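Long-range contacts in uncharacterized protein MJ0100 (Methanocaldococcus jannaschii, PDB 3KPC), which probably makes homocysteine from aspartate semialdehyde and sulfide together with a partner protein, and binds S-adenosylmethionine and methylthioadenosine through its C-terminal CBS domain pair: residues A[11-16]-A[105-110]; A[34-39]-A[47-52]. All coordinates share one frame; numbering follows the deposited sequence.

Contact 1 (A[11-16]-A[105-110]); sequences KPPITA and RRVVGI. With MTA (5'-deoxy-5'-methylthioadenosine), chain C.
Pro13 lays its ring against the start of strand 107-112, and this is the tight part of the contact. Its CG sits 3.4 Å from Val107 O, while CB meets Val107 CG1 at 3.7 Å and CD reaches the carbonyl of Val108. The ring thus rests on peptide groups as much as on a side chain, and no hydrogen bond ties the two segments together. Val107 presents CG1 to the proline because that methyl is anti to the backbone N (chi1 -177°). Beyond it the packing thins: Thr15 CG2 only grazes Val107 CG1 at 4.2 Å, the two side chains passing one another antiparallel. At the other end the contact opens to solvent, where Lys11 touches Val108 O through its CB and its ammonium group extends off the contact. Residues 11-16 belong to the first CBS motif and 105-110 to the second, so the contact bridges the CBS pair. Val108 and Gly109 form a classic beta bulge opposite Val100, and the CA atoms of Pro13 and Gly109 come within 4.5 Å. Next to this seam lies the adenine of methylthioadenosine. The backbone of Ile14 reads its edge with two bonds: Ile14 N donates to N1 (2.8 Å), and N6 donates to Ile14 O in a nearly straight bond (2.9 Å, 173°). Ile110 CG2 sits over one face of the adenine, 3.3 Å from C5. Asp115 and Ser10 bind the same ligand by hydrogen bonds.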
ATOM      1  N   LYS A  11       5.964 -15.645  -3.029  1.00 28.93           N
ATOM      2  CA  LYS A  11       6.624 -16.140  -4.239  1.00 28.77           C
ATOM      3  C   LYS A  11       5.667 -17.081  -4.992  1.00 28.07           C
ATOM      4  O   LYS A  11       4.769 -17.659  -4.376  1.00 28.19           O
ATOM      5  CB  LYS A  11       7.963 -16.824  -3.905  1.00 29.03           C
ATOM      6  CG  LYS A  11       7.869 -18.133  -3.112  1.00 29.98           C
ATOM      7  CD  LYS A  11       9.256 -18.604  -2.686  1.00 31.50           C
ATOM      8  CE  LYS A  11       9.187 -19.742  -1.671  1.00 32.27           C
ATOM      9  NZ  LYS A  11       9.297 -21.112  -2.488  1.00 32.71           N
ATOM     10  N   PRO A  12       5.846 -17.238  -6.320  1.00 27.15           N
ATOM     11  CA  PRO A  12       6.910 -16.647  -7.122  1.00 26.04           C
ATOM     12  C   PRO A  12       6.718 -15.141  -7.244  1.00 24.57           C
ATOM     13  O   PRO A  12       5.598 -14.649  -7.073  1.00 24.47           O
ATOM     14  CB  PRO A  12       6.740 -17.326  -8.484  1.00 26.18           C
ATOM     15  CG  PRO A  12       5.295 -17.646  -8.558  1.00 26.80           C
ATOM     16  CD  PRO A  12       4.900 -18.006  -7.154  1.00 27.20           C
ATOM     17  N   PRO A  13       7.806 -14.407  -7.524  1.00 23.22           N
ATOM     18  CA  PRO A  13       7.633 -12.975  -7.693  1.00 22.16           C
ATOM     19  C   PRO A  13       6.963 -12.662  -9.027  1.00 21.06           C
ATOM     20  O   PRO A  13       7.228 -13.330 -10.032  1.00 21.03           O
ATOM     21  CB  PRO A  13       9.067 -12.443  -7.670  1.00 22.21           C
ATOM     22  CG  PRO A  13       9.902 -13.566  -8.156  1.00 22.64           C
ATOM     23  CD  PRO A  13       9.201 -14.840  -7.773  1.00 23.13           C
ATOM     24  N   ILE A  14       6.079 -11.671  -9.017  1.00 19.74           N
ATOM     25  CA  ILE A  14       5.514 -11.130 -10.243  1.00 18.44           C
ATOM     26  C   ILE A  14       6.377  -9.933 -10.625  1.00 17.49           C
ATOM     27  O   ILE A  14       6.500  -8.983  -9.850  1.00 17.30           O
ATOM     28  CB  ILE A  14       4.034 -10.689 -10.050  1.00 18.55           C
ATOM     29  CG1 ILE A  14       3.164 -11.853  -9.543  1.00 18.74           C
ATOM     30  CG2 ILE A  14       3.467 -10.083 -11.339  1.00 18.49           C
ATOM     31  CD1 ILE A  14       3.119 -13.085 -10.451  1.00 19.11           C
ATOM     32  N   THR A  15       6.997  -9.989 -11.801  1.00 16.45           N
ATOM     33  CA  THR A  15       7.875  -8.910 -12.268  1.00 15.61           C
ATOM     34  C   THR A  15       7.529  -8.515 -13.697  1.00 15.21           C
ATOM     35  O   THR A  15       6.734  -9.185 -14.359  1.00 15.12           O
ATOM     36  CB  THR A  15       9.369  -9.318 -12.220  1.00 15.60           C
ATOM     37  OG1 THR A  15       9.603 -10.410 -13.119  1.00 15.41           O
ATOM     38  CG2 THR A  15       9.800  -9.711 -10.810  1.00 15.54           C
ATOM     39  N   ALA A  16       8.133  -7.430 -14.174  1.00 14.79           N
ATOM     40  CA  ALA A  16       7.968  -7.015 -15.560  1.00 14.50           C
ATOM     41  C   ALA A  16       9.232  -6.345 -16.075  1.00 14.39           C
ATOM     42  O   ALA A  16      10.091  -5.932 -15.293  1.00 14.22           O
ATOM     43  CB  ALA A  16       6.774  -6.079 -15.699  1.00 14.45           C
ATOM     44  N   ARG A 105      21.247  -9.698  -7.521  1.00 27.81           N
ATOM     45  CA  ARG A 105      20.085  -8.821  -7.766  1.00 26.91           C
ATOM     46  C   ARG A 105      18.920  -9.466  -8.558  1.00 25.94           C
ATOM     47  O   ARG A 105      18.063  -8.759  -9.103  1.00 25.76           O
ATOM     48  CB  ARG A 105      20.501  -7.434  -8.326  1.00 27.19           C
ATOM     49  CG  ARG A 105      19.676  -6.246  -7.724  1.00 28.17           C
ATOM     50  CD  ARG A 105      20.279  -4.850  -8.151  1.00 30.05           C
ATOM     51  NE  ARG A 105      19.437  -3.711  -7.730  1.00 31.52           N
ATOM     52  CZ  ARG A 105      19.355  -3.237  -6.478  1.00 32.40           C
ATOM     53  NH1 ARG A 105      20.061  -3.806  -5.468  1.00 32.72           N
ATOM     54  NH2 ARG A 105      18.560  -2.190  -6.230  1.00 32.71           N
ATOM     55  N   ARG A 106      18.878 -10.794  -8.591  1.00 24.84           N
ATOM     56  CA  ARG A 106      17.731 -11.516  -9.140  1.00 24.00           C
ATOM     57  C   ARG A 106      16.584 -11.518  -8.122  1.00 22.72           C
ATOM     58  O   ARG A 106      16.818 -11.746  -6.933  1.00 22.41           O
ATOM     59  CB  ARG A 106      18.160 -12.941  -9.474  1.00 24.49           C
ATOM     60  CG  ARG A 106      17.124 -13.771 -10.215  1.00 26.94           C
ATOM     61  CD  ARG A 106      17.765 -15.074 -10.656  1.00 31.39           C
ATOM     62  NE  ARG A 106      18.951 -14.844 -11.481  1.00 34.78           N
ATOM     63  CZ  ARG A 106      18.931 -14.679 -12.802  1.00 36.70           C
ATOM     64  NH1 ARG A 106      17.782 -14.722 -13.467  1.00 37.44           N
ATOM     65  NH2 ARG A 106      20.062 -14.476 -13.462  1.00 37.31           N
ATOM     66  N   VAL A 107      15.357 -11.268  -8.580  1.00 21.53           N
ATOM     67  CA  VAL A 107      14.198 -11.187  -7.679  1.00 20.53           C
ATOM     68  C   VAL A 107      13.636 -12.574  -7.378  1.00 20.20           C
ATOM     69  O   VAL A 107      13.258 -13.315  -8.288  1.00 20.14           O
ATOM     70  CB  VAL A 107      13.081 -10.261  -8.231  1.00 20.44           C
ATOM     71  CG1 VAL A 107      11.924 -10.153  -7.242  1.00 20.20           C
ATOM     72  CG2 VAL A 107      13.634  -8.875  -8.530  1.00 20.18           C
ATOM     73  N   VAL A 108      13.593 -12.909  -6.092  1.00 19.79           N
ATOM     74  CA  VAL A 108      13.111 -14.214  -5.650  1.00 19.47           C
ATOM     75  C   VAL A 108      11.781 -14.126  -4.889  1.00 19.12           C
ATOM     76  O   VAL A 108      11.160 -15.153  -4.588  1.00 19.20           O
ATOM     77  CB  VAL A 108      14.190 -14.979  -4.831  1.00 19.49           C
ATOM     78  CG1 VAL A 108      15.449 -15.211  -5.687  1.00 19.56           C
ATOM     79  CG2 VAL A 108      14.550 -14.232  -3.552  1.00 19.56           C
ATOM     80  N   GLY A 109      11.340 -12.907  -4.592  1.00 18.64           N
ATOM     81  CA  GLY A 109      10.052 -12.698  -3.935  1.00 18.05           C
ATOM     82  C   GLY A 109       9.878 -11.256  -3.519  1.00 17.66           C
ATOM     83  O   GLY A 109      10.657 -10.392  -3.925  1.00 17.59           O
ATOM     84  N   ILE A 110       8.857 -10.988  -2.715  1.00 17.37           N
ATOM     85  CA  ILE A 110       8.642  -9.643  -2.184  1.00 17.14           C
ATOM     86  C   ILE A 110       7.998  -9.717  -0.806  1.00 16.81           C
ATOM     87  O   ILE A 110       7.193 -10.613  -0.527  1.00 16.83           O
ATOM     88  CB  ILE A 110       7.800  -8.761  -3.160  1.00 17.24           C
ATOM     89  CG1 ILE A 110       7.806  -7.288  -2.712  1.00 17.44           C
ATOM     90  CG2 ILE A 110       6.376  -9.275  -3.254  1.00 17.35           C
ATOM     91  CD1 ILE A 110       7.567  -6.283  -3.833  1.00 17.76           C
TER
HETATM   92  CS  MTA C3615       1.447  -5.488  -2.962  1.00 26.47           C
HETATM   93  S5' MTA C3615       0.478  -5.884  -1.529  1.00 28.54           S
HETATM   94  C5' MTA C3615      -0.274  -7.463  -2.139  1.00 29.08           C
HETATM   95  C4' MTA C3615       0.230  -8.769  -1.433  1.00 29.69           C
HETATM   96  O4' MTA C3615       0.575  -9.764  -2.446  1.00 29.50           O
HETATM   97  C2' MTA C3615       2.628  -9.222  -1.297  1.00 29.54           C
HETATM   98  O2' MTA C3615       3.345 -10.173  -0.402  1.00 29.30           O
HETATM   99  C3' MTA C3615       1.479  -8.510  -0.581  1.00 29.87           C
HETATM  100  O3' MTA C3615       1.294  -9.047   0.787  1.00 30.21           O
HETATM  101  C1' MTA C3615       2.024  -9.925  -2.508  1.00 29.18           C
HETATM  102  N9  MTA C3615       2.737  -9.238  -3.636  1.00 28.58           N
HETATM  103  C8  MTA C3615       2.920  -7.923  -3.798  1.00 28.16           C
HETATM  104  N7  MTA C3615       3.617  -7.686  -4.908  1.00 27.97           N
HETATM  105  C5  MTA C3615       3.893  -8.861  -5.459  1.00 27.97           C
HETATM  106  C6  MTA C3615       4.577  -9.253  -6.599  1.00 27.71           C
HETATM  107  N6  MTA C3615       5.129  -8.346  -7.407  1.00 26.20           N
HETATM  108  N1  MTA C3615       4.686 -10.565  -6.869  1.00 28.10           N
HETATM  109  C2  MTA C3615       4.135 -11.477  -6.080  1.00 28.53           C
HETATM  110  N3  MTA C3615       3.479 -11.137  -4.982  1.00 28.57           N
HETATM  111  C4  MTA C3615       3.340  -9.843  -4.650  1.00 28.40           C

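Contact 2 (A[34-39]-A[47-52]). With MTA (5'-deoxy-5'-methylthioadenosine), chain C; SAM (S-adenosylmethionine), chain B.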
ATOM      1  N   ILE A  34      -2.175  -6.878  -6.468  1.00 14.25           N
ATOM      2  CA  ILE A  34      -0.954  -6.437  -5.809  1.00 13.60           C
ATOM      3  C   ILE A  34      -0.750  -4.942  -6.039  1.00 13.26           C
ATOM      4  O   ILE A  34      -1.381  -4.349  -6.917  1.00 13.21           O
ATOM      5  CB  ILE A  34       0.283  -7.215  -6.334  1.00 13.58           C
ATOM      6  CG1 ILE A  34       0.397  -7.085  -7.863  1.00 13.58           C
ATOM      7  CG2 ILE A  34       0.211  -8.687  -5.907  1.00 13.55           C
ATOM      8  CD1 ILE A  34       1.673  -7.652  -8.464  1.00 13.69           C
ATOM      9  N   ASN A  35       0.136  -4.341  -5.250  1.00 12.86           N
ATOM     10  CA  ASN A  35       0.474  -2.929  -5.388  1.00 12.59           C
ATOM     11  C   ASN A  35       1.934  -2.708  -5.763  1.00 12.56           C
ATOM     12  O   ASN A  35       2.359  -1.565  -5.928  1.00 12.50           O
ATOM     13  CB  ASN A  35       0.165  -2.178  -4.091  1.00 12.51           C
ATOM     14  CG  ASN A  35      -1.317  -2.052  -3.834  1.00 12.56           C
ATOM     15  OD1 ASN A  35      -1.997  -1.226  -4.442  1.00 12.86           O
ATOM     16  ND2 ASN A  35      -1.831  -2.871  -2.923  1.00 12.50           N
ATOM     17  N   HIS A  36       2.698  -3.793  -5.891  1.00 12.62           N
ATOM     18  CA  HIS A  36       4.137  -3.701  -6.172  1.00 12.71           C
ATOM     19  C   HIS A  36       4.547  -4.509  -7.385  1.00 12.60           C
ATOM     20  O   HIS A  36       4.153  -5.667  -7.536  1.00 12.63           O
ATOM     21  CB  HIS A  36       4.963  -4.169  -4.974  1.00 12.85           C
ATOM     22  CG  HIS A  36       4.682  -3.405  -3.725  1.00 13.45           C
ATOM     23  ND1 HIS A  36       3.610  -3.692  -2.911  1.00 13.90           N
ATOM     24  CD2 HIS A  36       5.299  -2.334  -3.172  1.00 14.06           C
ATOM     25  CE1 HIS A  36       3.584  -2.844  -1.899  1.00 14.26           C
ATOM     26  NE2 HIS A  36       4.599  -2.008  -2.032  1.00 14.37           N
ATOM     27  N   LEU A  37       5.363  -3.893  -8.230  1.00 12.43           N
ATOM     28  CA  LEU A  37       5.832  -4.530  -9.445  1.00 12.22           C
ATOM     29  C   LEU A  37       7.317  -4.238  -9.651  1.00 12.15           C
ATOM     30  O   LEU A  37       7.677  -3.195 -10.209  1.00 12.02           O
ATOM     31  CB  LEU A  37       5.002  -4.070 -10.651  1.00 12.21           C
ATOM     32  CG  LEU A  37       5.291  -4.744 -11.999  1.00 12.08           C
ATOM     33  CD1 LEU A  37       4.986  -6.242 -11.971  1.00 12.21           C
ATOM     34  CD2 LEU A  37       4.519  -4.060 -13.114  1.00 12.36           C
ATOM     35  N   PRO A  38       8.186  -5.151  -9.175  1.00 12.19           N
ATOM     36  CA  PRO A  38       9.612  -5.046  -9.466  1.00 12.31           C
ATOM     37  C   PRO A  38       9.842  -5.070 -10.979  1.00 12.45           C
ATOM     38  O   PRO A  38       9.235  -5.880 -11.686  1.00 12.44           O
ATOM     39  CB  PRO A  38      10.197  -6.305  -8.815  1.00 12.31           C
ATOM     40  CG  PRO A  38       9.228  -6.660  -7.740  1.00 12.29           C
ATOM     41  CD  PRO A  38       7.886  -6.306  -8.305  1.00 12.15           C
ATOM     42  N   ILE A  39      10.697  -4.170 -11.461  1.00 12.76           N
ATOM     43  CA  ILE A  39      11.067  -4.113 -12.871  1.00 13.15           C
ATOM     44  C   ILE A  39      12.448  -4.737 -13.021  1.00 13.85           C
ATOM     45  O   ILE A  39      13.377  -4.385 -12.283  1.00 13.71           O
ATOM     46  CB  ILE A  39      11.068  -2.654 -13.400  1.00 12.97           C
ATOM     47  CG1 ILE A  39       9.735  -1.948 -13.090  1.00 12.84           C
ATOM     48  CG2 ILE A  39      11.385  -2.614 -14.893  1.00 12.92           C
ATOM     49  CD1 ILE A  39       8.485  -2.591 -13.707  1.00 12.74           C
ATOM     50  N   VAL A  47      16.082  -3.636 -11.806  1.00 16.41           N
ATOM     51  CA  VAL A  47      16.471  -2.312 -12.316  1.00 15.52           C
ATOM     52  C   VAL A  47      15.610  -1.170 -11.754  1.00 14.92           C
ATOM     53  O   VAL A  47      15.996   0.002 -11.825  1.00 14.87           O
ATOM     54  CB  VAL A  47      16.490  -2.257 -13.872  1.00 15.48           C
ATOM     55  CG1 VAL A  47      17.554  -3.193 -14.443  1.00 15.54           C
ATOM     56  CG2 VAL A  47      15.114  -2.569 -14.461  1.00 15.50           C
ATOM     57  N   GLY A  48      14.451  -1.510 -11.197  1.00 14.28           N
ATOM     58  CA  GLY A  48      13.562  -0.507 -10.618  1.00 13.52           C
ATOM     59  C   GLY A  48      12.332  -1.116  -9.982  1.00 12.97           C
ATOM     60  O   GLY A  48      12.189  -2.339  -9.940  1.00 12.91           O
ATOM     61  N   ILE A  49      11.445  -0.263  -9.479  1.00 12.48           N
ATOM     62  CA  ILE A  49      10.166  -0.715  -8.931  1.00 12.00           C
ATOM     63  C   ILE A  49       9.041   0.265  -9.278  1.00 11.76           C
ATOM     64  O   ILE A  49       9.233   1.485  -9.281  1.00 11.68           O
ATOM     65  CB  ILE A  49      10.242  -0.991  -7.391  1.00 12.01           C
ATOM     66  CG1 ILE A  49       9.024  -1.794  -6.907  1.00 12.08           C
ATOM     67  CG2 ILE A  49      10.454   0.307  -6.598  1.00 11.92           C
ATOM     68  CD1 ILE A  49       9.142  -2.349  -5.483  1.00 12.26           C
ATOM     69  N   ILE A  50       7.880  -0.301  -9.591  1.00 11.56           N
ATOM     70  CA  ILE A  50       6.652   0.437  -9.849  1.00 11.42           C
ATOM     71  C   ILE A  50       5.639   0.044  -8.783  1.00 11.21           C
ATOM     72  O   ILE A  50       5.485  -1.142  -8.479  1.00 11.19           O
ATOM     73  CB  ILE A  50       6.086   0.069 -11.251  1.00 11.46           C
ATOM     74  CG1 ILE A  50       6.929   0.697 -12.369  1.00 11.63           C
ATOM     75  CG2 ILE A  50       4.590   0.420 -11.385  1.00 11.56           C
ATOM     76  CD1 ILE A  50       6.763   2.200 -12.525  1.00 11.84           C
ATOM     77  N   THR A  51       4.959   1.026  -8.201  1.00 10.98           N
ATOM     78  CA  THR A  51       3.858   0.730  -7.291  1.00 10.81           C
ATOM     79  C   THR A  51       2.595   1.414  -7.793  1.00 10.55           C
ATOM     80  O   THR A  51       2.660   2.232  -8.721  1.00 10.56           O
ATOM     81  CB  THR A  51       4.159   1.163  -5.837  1.00 10.85           C
ATOM     82  OG1 THR A  51       4.144   2.591  -5.732  1.00 11.10           O
ATOM     83  CG2 THR A  51       5.504   0.622  -5.355  1.00 11.07           C
ATOM     84  N   SER A  52       1.454   1.085  -7.188  1.00 10.39           N
ATOM     85  CA  SER A  52       0.183   1.735  -7.513  0.50 10.25           C
ATOM     86  C   SER A  52       0.285   3.254  -7.379  1.00 10.33           C
ATOM     87  O   SER A  52      -0.338   3.998  -8.137  1.00 10.31           O
ATOM     88  CB  SER A  52      -0.938   1.207  -6.613  0.50 10.21           C
ATOM     89  OG  SER A  52      -1.127  -0.187  -6.787  0.50  9.84           O
TER
HETATM   90  CS  MTA C3615       1.447  -5.488  -2.962  1.00 26.47           C
HETATM   91  S5' MTA C3615       0.478  -5.884  -1.529  1.00 28.54           S
HETATM   92  C5' MTA C3615      -0.274  -7.463  -2.139  1.00 29.08           C
HETATM   93  C4' MTA C3615       0.230  -8.769  -1.433  1.00 29.69           C
HETATM   94  O4' MTA C3615       0.575  -9.764  -2.446  1.00 29.50           O
HETATM   95  C2' MTA C3615       2.628  -9.222  -1.297  1.00 29.54           C
HETATM   96  O2' MTA C3615       3.345 -10.173  -0.402  1.00 29.30           O
HETATM   97  C3' MTA C3615       1.479  -8.510  -0.581  1.00 29.87           C
HETATM   98  O3' MTA C3615       1.294  -9.047   0.787  1.00 30.21           O
HETATM   99  C1' MTA C3615       2.024  -9.925  -2.508  1.00 29.18           C
HETATM  100  N9  MTA C3615       2.737  -9.238  -3.636  1.00 28.58           N
HETATM  101  C8  MTA C3615       2.920  -7.923  -3.798  1.00 28.16           C
HETATM  102  N7  MTA C3615       3.617  -7.686  -4.908  1.00 27.97           N
HETATM  103  C5  MTA C3615       3.893  -8.861  -5.459  1.00 27.97           C
HETATM  104  C6  MTA C3615       4.577  -9.253  -6.599  1.00 27.71           C
HETATM  105  N6  MTA C3615       5.129  -8.346  -7.407  1.00 26.20           N
HETATM  106  N1  MTA C3615       4.686 -10.565  -6.869  1.00 28.10           N
HETATM  107  C2  MTA C3615       4.135 -11.477  -6.080  1.00 28.53           C
HETATM  108  N3  MTA C3615       3.479 -11.137  -4.982  1.00 28.57           N
HETATM  109  C4  MTA C3615       3.340  -9.843  -4.650  1.00 28.40           C
HETATM  110  N   SAM B1000       4.578   5.690   2.091  1.00 23.41           N
HETATM  111  CA  SAM B1000       3.876   5.782   0.774  1.00 23.40           C
HETATM  112  C   SAM B1000       4.181   4.543  -0.086  1.00 23.43           C
HETATM  113  O   SAM B1000       4.891   3.629   0.336  1.00 23.44           O
HETATM  114  OXT SAM B1000       3.726   4.432  -1.225  1.00 23.41           O
HETATM  115  CB  SAM B1000       4.270   7.071   0.024  1.00 23.37           C
HETATM  116  CG  SAM B1000       5.767   7.390   0.105  1.00 22.99           C
HETATM  117  SD  SAM B1000       6.822   6.275  -0.892  1.00 22.25           S
HETATM  118  CE  SAM B1000       8.359   7.179  -0.780  1.00 22.32           C
HETATM  119  C5' SAM B1000       6.416   6.462  -2.670  1.00 20.77           C
HETATM  120  C4' SAM B1000       7.499   5.875  -3.580  1.00 19.25           C
HETATM  121  O4' SAM B1000       8.010   4.697  -2.923  1.00 18.64           O
HETATM  122  C3' SAM B1000       7.008   5.383  -4.949  1.00 18.56           C
HETATM  123  O3' SAM B1000       7.583   6.220  -5.959  1.00 18.27           O
HETATM  124  C2' SAM B1000       7.568   3.960  -5.044  1.00 18.10           C
HETATM  125  O2' SAM B1000       8.151   3.697  -6.330  1.00 17.74           O
HETATM  126  C1' SAM B1000       8.656   3.994  -3.969  1.00 17.99           C
HETATM  127  N9  SAM B1000       9.019   2.635  -3.503  1.00 17.45           N
HETATM  128  C8  SAM B1000       8.185   1.645  -3.181  1.00 17.31           C
HETATM  129  N7  SAM B1000       8.887   0.571  -2.810  1.00 17.22           N
HETATM  130  C5  SAM B1000      10.178   0.885  -2.893  1.00 17.22           C
HETATM  131  C6  SAM B1000      11.369   0.204  -2.649  1.00 17.18           C
HETATM  132  N6  SAM B1000      11.361  -1.059  -2.224  1.00 16.73           N
HETATM  133  N1  SAM B1000      12.542   0.836  -2.844  1.00 17.25           N
HETATM  134  C2  SAM B1000      12.580   2.094  -3.266  1.00 17.36           C
HETATM  135  N3  SAM B1000      11.464   2.769  -3.508  1.00 17.35           N
HETATM  136  C4  SAM B1000      10.260   2.196  -3.334  1.00 17.32           C
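Strands 36-39 and 47-51 run antiparallel, their axes 4.4 Å apart at closest approach and their directions 162° apart. Leu37 and Ile50 are a hydrogen-bonded pair (Leu37 N to Ile50 O 2.8 Å, Ile50 N to Leu37 O 3.0 Å), as are Ile39 and Gly48; His36-Thr51 and Pro38-Ile49 are non-hydrogen-bonded pairs. Ile39 O accepts from both Val47 N (2.8 Å) and Gly48 N (3.3 Å), a classic beta bulge. In this beta hairpin of the first CBS motif, Leu37, Ile39 and Ile50 lie on one face, where Ile39 CD1 packs on Ile50 CG1 at 3.9 Å and Leu37 meets helix 22-32. The other carries His36, Pro38, Ile49 and Thr51: His36 and Thr51 stand flank to flank, His36 CD2 3.7 Å from Thr51 CG2, and His36 NE2 is hydrogen-bonded to Ser96. Thr51 CG2 touches the adenine of S-adenosylmethionine, as does Ile49 CG2, turned there because CG1 is anti to the backbone N (chi1 -165°). At the hairpin's open end Ser52 N donates to Asn35 O; in one of two Ser52 conformers OG also donates to Asn35 OD1 (2.7 Å). Asn35 ND2 bonds another S-adenosylmethionine, and Trp53 of the second subunit packs on Asn35.

Contacts 1 and 2 have centres 10 Å apart and meet around methylthioadenosine. The adenine N6 also donates to His36 O of contact 2 (2.9 Å). Ile34 CG2 of contact 2 lies 3.4 Å from the adenine N9, on the face opposite Ile110 of contact 1, so the adenine is sandwiched between the two CBS motifs. The segments touch directly as well, with Ala16 N 3.1 Å from Pro38 O in a probable hydrogen bond and Ile110 CD1 3.5 Å from His36 CB. Contact 2 also borders S-adenosylmethionine, so its hairpin touches both ligands, whose binding drives the CBS pair from an open to a closed form.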